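Local coordinates for protein cDNA FLJ56608, highly similar to Homo sapiens chloride channel, calcium activated, family member 1 (CLCA1), mRNA (Homo sapiens, PDB 6PYO) that may mediate calcium-activated chloride conductance and regulate mucus production by goblet cells, the piece described being its von Willebrand factor type A domain, at residues C10-K15 against S107-L112; I133-A138 against G155-Y160. All coordinates share one frame; numbering follows the deposited sequence.

Contact 1: residues C10-K15 against S107-L112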
ATOM      1  N   CYS A  10       4.128  -1.216  -4.343  1.00 31.23           N
ATOM      2  CA  CYS A  10       3.486   0.058  -4.109  1.00 35.32           C
ATOM      3  C   CYS A  10       2.953   0.058  -2.690  1.00 31.09           C
ATOM      4  O   CYS A  10       2.146  -0.799  -2.332  1.00 36.60           O
ATOM      5  CB  CYS A  10       2.358   0.338  -5.114  1.00 34.04           C
ATOM      6  SG  CYS A  10       1.996   2.139  -5.097  1.00 38.23           S
ATOM      7  N   LEU A  11       3.463   0.965  -1.877  1.00 35.11           N
ATOM      8  CA  LEU A  11       2.851   1.246  -0.596  1.00 36.66           C
ATOM      9  C   LEU A  11       1.533   1.967  -0.836  1.00 35.67           C
ATOM     10  O   LEU A  11       1.472   2.952  -1.590  1.00 36.47           O
ATOM     11  CB  LEU A  11       3.773   2.116   0.257  1.00 39.28           C
ATOM     12  CG  LEU A  11       4.799   1.455   1.126  1.00 40.25           C
ATOM     13  CD1 LEU A  11       5.511   0.413   0.237  1.00 53.24           C
ATOM     14  CD2 LEU A  11       5.774   2.428   1.734  1.00 39.46           C
ATOM     15  N   VAL A  12       0.482   1.478  -0.201  1.00 33.43           N
ATOM     16  CA  VAL A  12      -0.833   2.101  -0.239  1.00 40.50           C
ATOM     17  C   VAL A  12      -1.219   2.380   1.206  1.00 35.27           C
ATOM     18  O   VAL A  12      -1.395   1.451   2.012  1.00 35.81           O
ATOM     19  CB  VAL A  12      -1.858   1.228  -0.962  1.00 35.82           C
ATOM     20  CG1 VAL A  12      -3.195   1.933  -0.998  1.00 36.50           C
ATOM     21  CG2 VAL A  12      -1.369   0.972  -2.384  1.00 30.63           C
ATOM     22  N   LEU A  13      -1.269   3.664   1.549  1.00 32.89           N
ATOM     23  CA  LEU A  13      -1.211   4.092   2.938  1.00 31.76           C
ATOM     24  C   LEU A  13      -2.496   4.842   3.277  1.00 29.82           C
ATOM     25  O   LEU A  13      -2.773   5.891   2.690  1.00 31.94           O
ATOM     26  CB  LEU A  13       0.009   4.975   3.168  1.00 38.22           C
ATOM     27  CG  LEU A  13       1.338   4.333   2.769  1.00 37.06           C
ATOM     28  CD1 LEU A  13       2.442   5.324   2.970  1.00 41.64           C
ATOM     29  CD2 LEU A  13       1.582   3.074   3.562  1.00 41.90           C
ATOM     30  N   ASP A  14      -3.212   4.347   4.272  1.00 32.64           N
ATOM     31  CA  ASP A  14      -4.456   4.950   4.746  1.00 32.73           C
ATOM     32  C   ASP A  14      -4.136   6.157   5.618  1.00 33.42           C
ATOM     33  O   ASP A  14      -3.542   6.009   6.697  1.00 37.78           O
ATOM     34  CB  ASP A  14      -5.214   3.873   5.509  1.00 35.93           C
ATOM     35  CG  ASP A  14      -6.626   4.284   5.888  1.00 43.74           C
ATOM     36  OD1 ASP A  14      -6.902   5.503   5.969  1.00 31.83           O
ATOM     37  OD2 ASP A  14      -7.423   3.350   6.125  1.00 34.71           O
ATOM     38  N   LYS A  15      -4.481   7.367   5.138  1.00 38.65           N
ATOM     39  CA  LYS A  15      -4.350   8.578   5.939  1.00 37.37           C
ATOM     40  C   LYS A  15      -5.720   9.165   6.310  1.00 43.96           C
ATOM     41  O   LYS A  15      -5.820  10.369   6.583  1.00 42.62           O
ATOM     42  CB  LYS A  15      -3.487   9.634   5.227  1.00 33.73           C
ATOM     43  CG  LYS A  15      -4.024  10.033   3.843  1.00 38.32           C
ATOM     44  CD  LYS A  15      -3.869  11.502   3.515  1.00 52.59           C
ATOM     45  CE  LYS A  15      -4.477  12.424   4.562  1.00 47.30           C
ATOM     46  NZ  LYS A  15      -5.918  12.713   4.305  1.00 45.16           N
ATOM     47  N   SER A 107       3.322  -8.018  -9.293  1.00 38.68           N
ATOM     48  CA  SER A 107       3.652  -6.869  -8.463  1.00 36.41           C
ATOM     49  C   SER A 107       2.985  -7.000  -7.095  1.00 35.57           C
ATOM     50  O   SER A 107       2.059  -7.785  -6.898  1.00 38.06           O
ATOM     51  CB  SER A 107       3.235  -5.565  -9.155  1.00 35.77           C
ATOM     52  OG  SER A 107       1.830  -5.391  -9.118  1.00 41.47           O
ATOM     53  N   GLU A 108       3.510  -6.256  -6.129  1.00 35.35           N
ATOM     54  CA  GLU A 108       3.026  -6.268  -4.765  1.00 33.64           C
ATOM     55  C   GLU A 108       2.469  -4.903  -4.336  1.00 29.32           C
ATOM     56  O   GLU A 108       3.018  -3.851  -4.688  1.00 35.59           O
ATOM     57  CB  GLU A 108       4.147  -6.676  -3.839  1.00 29.67           C
ATOM     58  CG  GLU A 108       4.676  -8.137  -4.079  1.00 36.88           C
ATOM     59  CD  GLU A 108       5.951  -8.412  -3.323  1.00 32.52           C
ATOM     60  OE1 GLU A 108       5.879  -8.678  -2.098  1.00 35.26           O
ATOM     61  OE2 GLU A 108       7.052  -8.308  -3.938  1.00 36.61           O
ATOM     62  N   ILE A 109       1.376  -4.939  -3.575  1.00 36.12           N
ATOM     63  CA  ILE A 109       0.848  -3.800  -2.820  1.00 32.65           C
ATOM     64  C   ILE A 109       1.044  -4.096  -1.329  1.00 37.60           C
ATOM     65  O   ILE A 109       0.792  -5.217  -0.868  1.00 36.07           O
ATOM     66  CB  ILE A 109      -0.630  -3.563  -3.153  1.00 41.02           C
ATOM     67  CG1 ILE A 109      -0.786  -2.774  -4.458  1.00 43.85           C
ATOM     68  CG2 ILE A 109      -1.287  -2.837  -2.008  1.00 34.68           C
ATOM     69  CD1 ILE A 109      -0.169  -3.403  -5.638  1.00 43.44           C
ATOM     70  N   VAL A 110       1.583  -3.134  -0.595  1.00 28.66           N
ATOM     71  CA  VAL A 110       1.613  -3.185   0.864  1.00 27.95           C
ATOM     72  C   VAL A 110       0.521  -2.207   1.316  1.00 38.20           C
ATOM     73  O   VAL A 110       0.695  -0.982   1.231  1.00 32.04           O
ATOM     74  CB  VAL A 110       2.990  -2.830   1.439  1.00 27.57           C
ATOM     75  CG1 VAL A 110       2.959  -2.869   2.963  1.00 33.97           C
ATOM     76  CG2 VAL A 110       4.068  -3.845   0.916  1.00 33.45           C
ATOM     77  N   LEU A 111      -0.596  -2.748   1.784  1.00 31.65           N
ATOM     78  CA  LEU A 111      -1.774  -1.981   2.197  1.00 33.12           C
ATOM     79  C   LEU A 111      -1.753  -1.809   3.707  1.00 34.79           C
ATOM     80  O   LEU A 111      -1.965  -2.774   4.457  1.00 36.92           O
ATOM     81  CB  LEU A 111      -3.051  -2.687   1.754  1.00 32.50           C
ATOM     82  CG  LEU A 111      -4.383  -1.996   2.088  1.00 32.70           C
ATOM     83  CD1 LEU A 111      -4.341  -0.531   1.642  1.00 34.67           C
ATOM     84  CD2 LEU A 111      -5.502  -2.755   1.399  1.00 32.43           C
ATOM     85  N   LEU A 112      -1.476  -0.589   4.162  1.00 34.19           N
ATOM     86  CA  LEU A 112      -1.408  -0.300   5.588  1.00 34.86           C
ATOM     87  C   LEU A 112      -2.691   0.481   5.925  1.00 32.86           C
ATOM     88  O   LEU A 112      -2.898   1.611   5.436  1.00 32.96           O
ATOM     89  CB  LEU A 112      -0.134   0.471   5.954  1.00 36.87           C
ATOM     90  CG  LEU A 112       1.216  -0.188   5.561  1.00 38.85           C
ATOM     91  CD1 LEU A 112       2.430   0.594   6.019  1.00 41.76           C
ATOM     92  CD2 LEU A 112       1.336  -1.585   6.104  1.00 43.90           C
TER
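Glu108 and Cys10 make the first bond of a parallel strand pair at the centre of the von Willebrand factor A domain, a Rossmann-like fold with helices on both faces of its sheet. The short axes of 10-14 and 108-112 approach to 4.7 Å at 20°, and the register runs from Cys10 opposite Ile109 to Leu13 opposite Leu112. Glu108 O accepts from Cys10 N at 2.9 Å, while its carboxylate turns away to a salt bridge with Arg7. Ile109 lies on the face carrying Cys10 and Val12. Its CG2, anti to the backbone N, reaches Val12 CG2 at 3.8 Å, the two side chains crossing at a slant beneath helix 87-99. Val110 uses both backbone polar atoms: its N donates to Cys10 O, and its O accepts from Val12 N at 2.9 Å. Leu111 returns to the Val12 face, where its CD1 meets Val12 CG1 at 3.8 Å, so each valine methyl has its own neighbour. Leu112, on the other face with Leu13, faces helix 24-39, which both leucines touch through Leu28. The two leucines run side by side in the same direction, and Leu13 CD2 lies 3.6 Å from Leu112 CD1. Leu112 N donates to Val12 O. Strand 10-14 ends at the Asp-x-Ser-x-Ser sequence of the metal ion-dependent adhesion site (MIDAS), where the Asp14 carboxylate, hydrogen-bonded to Thr113 and Ser16, stands beside the bound calcium. Its backbone is anchored across the pair, Asp14 N donating to Leu112 O at 3.0 Å.

Contact 2: residues I133-A138 against G155-Y160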
ATOM      1  N   ILE A 133      -0.235  -8.922  -5.866  1.00 38.10           N
ATOM      2  CA  ILE A 133      -0.207  -9.585  -4.566  1.00 37.45           C
ATOM      3  C   ILE A 133      -0.470  -8.501  -3.547  1.00 42.73           C
ATOM      4  O   ILE A 133       0.323  -7.561  -3.448  1.00 38.58           O
ATOM      5  CB  ILE A 133       1.172 -10.216  -4.311  1.00 36.65           C
ATOM      6  CG1 ILE A 133       1.513 -11.270  -5.365  1.00 36.06           C
ATOM      7  CG2 ILE A 133       1.317 -10.836  -2.935  1.00 31.65           C
ATOM      8  CD1 ILE A 133       3.062 -11.322  -5.676  1.00 32.65           C
ATOM      9  N   ILE A 134      -1.561  -8.592  -2.797  1.00 36.31           N
ATOM     10  CA  ILE A 134      -1.874  -7.571  -1.808  1.00 32.58           C
ATOM     11  C   ILE A 134      -1.523  -8.088  -0.410  1.00 34.83           C
ATOM     12  O   ILE A 134      -2.175  -8.994   0.116  1.00 41.50           O
ATOM     13  CB  ILE A 134      -3.342  -7.137  -1.894  1.00 39.64           C
ATOM     14  CG1 ILE A 134      -3.680  -6.614  -3.293  1.00 45.43           C
ATOM     15  CG2 ILE A 134      -3.600  -6.019  -0.922  1.00 32.88           C
ATOM     16  CD1 ILE A 134      -5.139  -6.707  -3.648  1.00 68.10           C
ATOM     17  N   HIS A 135      -0.484  -7.511   0.192  1.00 33.13           N
ATOM     18  CA  HIS A 135      -0.178  -7.671   1.608  1.00 28.24           C
ATOM     19  C   HIS A 135      -0.977  -6.625   2.374  1.00 40.79           C
ATOM     20  O   HIS A 135      -1.025  -5.457   1.970  1.00 39.68           O
ATOM     21  CB  HIS A 135       1.311  -7.463   1.857  1.00 28.88           C
ATOM     22  CG  HIS A 135       2.196  -8.247   0.936  1.00 36.76           C
ATOM     23  ND1 HIS A 135       2.271  -9.626   0.971  1.00 35.38           N
ATOM     24  CD2 HIS A 135       3.088  -7.848  -0.003  1.00 33.80           C
ATOM     25  CE1 HIS A 135       3.145 -10.042   0.070  1.00 38.26           C
ATOM     26  NE2 HIS A 135       3.620  -8.985  -0.567  1.00 36.64           N
ATOM     27  N   THR A 136      -1.612  -7.040   3.461  1.00 35.11           N
ATOM     28  CA  THR A 136      -2.406  -6.147   4.297  1.00 39.49           C
ATOM     29  C   THR A 136      -1.830  -6.145   5.705  1.00 43.97           C
ATOM     30  O   THR A 136      -1.474  -7.198   6.242  1.00 42.00           O
ATOM     31  CB  THR A 136      -3.892  -6.557   4.301  1.00 39.69           C
ATOM     32  OG1 THR A 136      -4.042  -7.899   4.795  1.00 46.60           O
ATOM     33  CG2 THR A 136      -4.471  -6.495   2.905  1.00 36.64           C
ATOM     34  N   VAL A 137      -1.678  -4.954   6.266  1.00 37.25           N
ATOM     35  CA  VAL A 137      -1.361  -4.751   7.668  1.00 35.32           C
ATOM     36  C   VAL A 137      -2.553  -4.002   8.266  1.00 50.67           C
ATOM     37  O   VAL A 137      -2.831  -2.841   7.903  1.00 44.04           O
ATOM     38  CB  VAL A 137      -0.052  -3.988   7.875  1.00 46.98           C
ATOM     39  CG1 VAL A 137       0.358  -4.055   9.343  1.00 48.74           C
ATOM     40  CG2 VAL A 137       1.062  -4.575   7.015  1.00 48.22           C
ATOM     41  N   ALA A 138      -3.282  -4.689   9.141  1.00 47.05           N
ATOM     42  CA  ALA A 138      -4.428  -4.117   9.833  1.00 51.43           C
ATOM     43  C   ALA A 138      -3.927  -3.333  11.035  1.00 56.96           C
ATOM     44  O   ALA A 138      -3.252  -3.890  11.898  1.00 53.31           O
ATOM     45  CB  ALA A 138      -5.389  -5.224  10.259  1.00 57.95           C
ATOM     46  N   GLY A 155      -2.848 -14.009  -2.699  1.00 37.53           N
ATOM     47  CA  GLY A 155      -1.683 -14.685  -2.209  1.00 46.15           C
ATOM     48  C   GLY A 155      -0.840 -13.847  -1.283  1.00 49.81           C
ATOM     49  O   GLY A 155       0.304 -14.229  -1.002  1.00 35.85           O
ATOM     50  N   GLY A 156      -1.370 -12.704  -0.800  1.00 37.84           N
ATOM     51  CA  GLY A 156      -0.581 -11.781  -0.021  1.00 35.34           C
ATOM     52  C   GLY A 156      -0.515 -12.200   1.409  1.00 35.47           C
ATOM     53  O   GLY A 156      -1.277 -13.046   1.837  1.00 40.38           O
ATOM     54  N   LEU A 157       0.415 -11.598   2.150  1.00 34.84           N
ATOM     55  CA  LEU A 157       0.505 -11.837   3.585  1.00 36.62           C
ATOM     56  C   LEU A 157      -0.359 -10.855   4.379  1.00 48.41           C
ATOM     57  O   LEU A 157      -0.531  -9.688   4.001  1.00 42.38           O
ATOM     58  CB  LEU A 157       1.946 -11.725   4.067  1.00 36.24           C
ATOM     59  CG  LEU A 157       2.963 -12.611   3.313  1.00 46.48           C
ATOM     60  CD1 LEU A 157       4.345 -12.500   3.973  1.00 48.84           C
ATOM     61  CD2 LEU A 157       2.523 -14.054   3.279  1.00 41.25           C
ATOM     62  N   GLN A 158      -0.897 -11.350   5.494  1.00 46.03           N
ATOM     63  CA  GLN A 158      -1.689 -10.575   6.440  1.00 53.30           C
ATOM     64  C   GLN A 158      -0.941 -10.478   7.759  1.00 60.04           C
ATOM     65  O   GLN A 158      -0.354 -11.463   8.213  1.00 54.68           O
ATOM     66  CB  GLN A 158      -3.040 -11.226   6.695  1.00 52.76           C
ATOM     67  CG  GLN A 158      -3.754 -11.731   5.480  1.00 56.67           C
ATOM     68  CD  GLN A 158      -4.735 -12.840   5.834  1.00 70.01           C
ATOM     69  OE1 GLN A 158      -4.944 -13.770   5.054  1.00 66.88           O
ATOM     70  NE2 GLN A 158      -5.351 -12.744   7.015  1.00 67.97           N
ATOM     71  N   THR A 159      -0.988  -9.307   8.392  1.00 56.54           N
ATOM     72  CA  THR A 159      -0.293  -9.092   9.657  1.00 73.53           C
ATOM     73  C   THR A 159      -1.071  -8.075  10.492  1.00 74.82           C
ATOM     74  O   THR A 159      -1.992  -7.409  10.002  1.00 61.36           O
ATOM     75  CB  THR A 159       1.171  -8.670   9.428  1.00 61.99           C
ATOM     76  OG1 THR A 159       1.682  -8.038  10.604  1.00 72.39           O
ATOM     77  CG2 THR A 159       1.323  -7.740   8.237  1.00 62.83           C
ATOM     78  N   TYR A 160      -0.695  -7.993  11.781  1.00 79.27           N
ATOM     79  CA  TYR A 160      -1.462  -7.335  12.845  1.00 76.15           C
ATOM     80  C   TYR A 160      -2.838  -7.985  13.024  1.00 91.30           C
ATOM     81  O   TYR A 160      -3.744  -7.376  13.600  1.00 86.98           O
ATOM     82  CB  TYR A 160      -1.608  -5.829  12.585  1.00 83.35           C
ATOM     83  CG  TYR A 160      -1.165  -4.888  13.708  1.00 87.61           C
ATOM     84  CD1 TYR A 160       0.115  -4.337  13.709  1.00 88.86           C
ATOM     85  CD2 TYR A 160      -2.041  -4.520  14.740  1.00 85.30           C
ATOM     86  CE1 TYR A 160       0.527  -3.477  14.707  1.00 83.21           C
ATOM     87  CE2 TYR A 160      -1.632  -3.656  15.751  1.00 81.49           C
ATOM     88  CZ  TYR A 160      -0.345  -3.143  15.724  1.00 87.60           C
ATOM     89  OH  TYR A 160       0.081  -2.299  16.714  1.00 89.44           O
TER
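The imidazole of His135 meets the backbone of Leu157 at its edge: Leu157 N donates to His135 ND1 at 3.0 Å, with 175° at the hydrogen and the donor only 13° out of the ring plane. ND1 is thus the acceptor, and NE2 is hydrogen-bonded to Glu108, so the ring is held at both nitrogens, by the loop backbone of Leu157 and by strand 108-113. With chi1 at -49°, CG stands beside the backbone N, and the ring leans out of the sheet, across toward 155-160 and back toward the strand's start, bringing ND1 to Leu157 N. Nearby, Gly156 CA lies 3.2 Å from Ile134 O in a CA-H...O contact, the backbones approaching closely at a residue without a side chain. Ile133 CG2 packs on the same glycine, 3.6 Å from Gly156 CA. Further along, Thr136 and Gln158 lie side by side on one face, pointing the same way, with Thr136 OG1 3.9 Å from Gln158 CG. Val137 and Thr159 are likewise aligned on the opposite face; their CG2 methyls are unusually tight at 3.4 Å. Thr159 CG2 sits between its own backbone N and carbonyl carbon, turned to the valine, whereas OG1 is anti to N. Parallel backbone pairing accompanies these pairs, including Thr136 N to Leu157 O and Ala138 N to Thr159 O. The segments belong to a beta-alpha-beta crossover: helix 145-152 connects them and packs on the Thr136 and Gln158 face, Ser151 bonding Thr136 OG1, while strand 108-113 flanks 133-138 on the side away from the short edge strand 158-159.

Overall arrangement
Contacts 1 and 2 are successive pairings in one sheet, ordered 8-14, 108-113, 133-138, 158-159, with centres about 10 Å apart. Strands 108-113 and 133-138 join them directly: Leu111 N lies 2.7 Å from His135 O, a probable hydrogen bond, and Glu108 OE1 is also 2.7 Å from His135 NE2. Packing between Leu112 and Val137 continues the junction. Contact 1 is buried at the chain's centre, whereas contact 2 lies toward the sheet's edge. Their relation to calcium differs too. The side chain of Asp14 in contact 1 is about 4 Å from the calcium ion of the MIDAS, which Ser16, Ser18 and Thr85 bind; the side chain of Ile133 in contact 2 is about 9 Å from a different calcium ion.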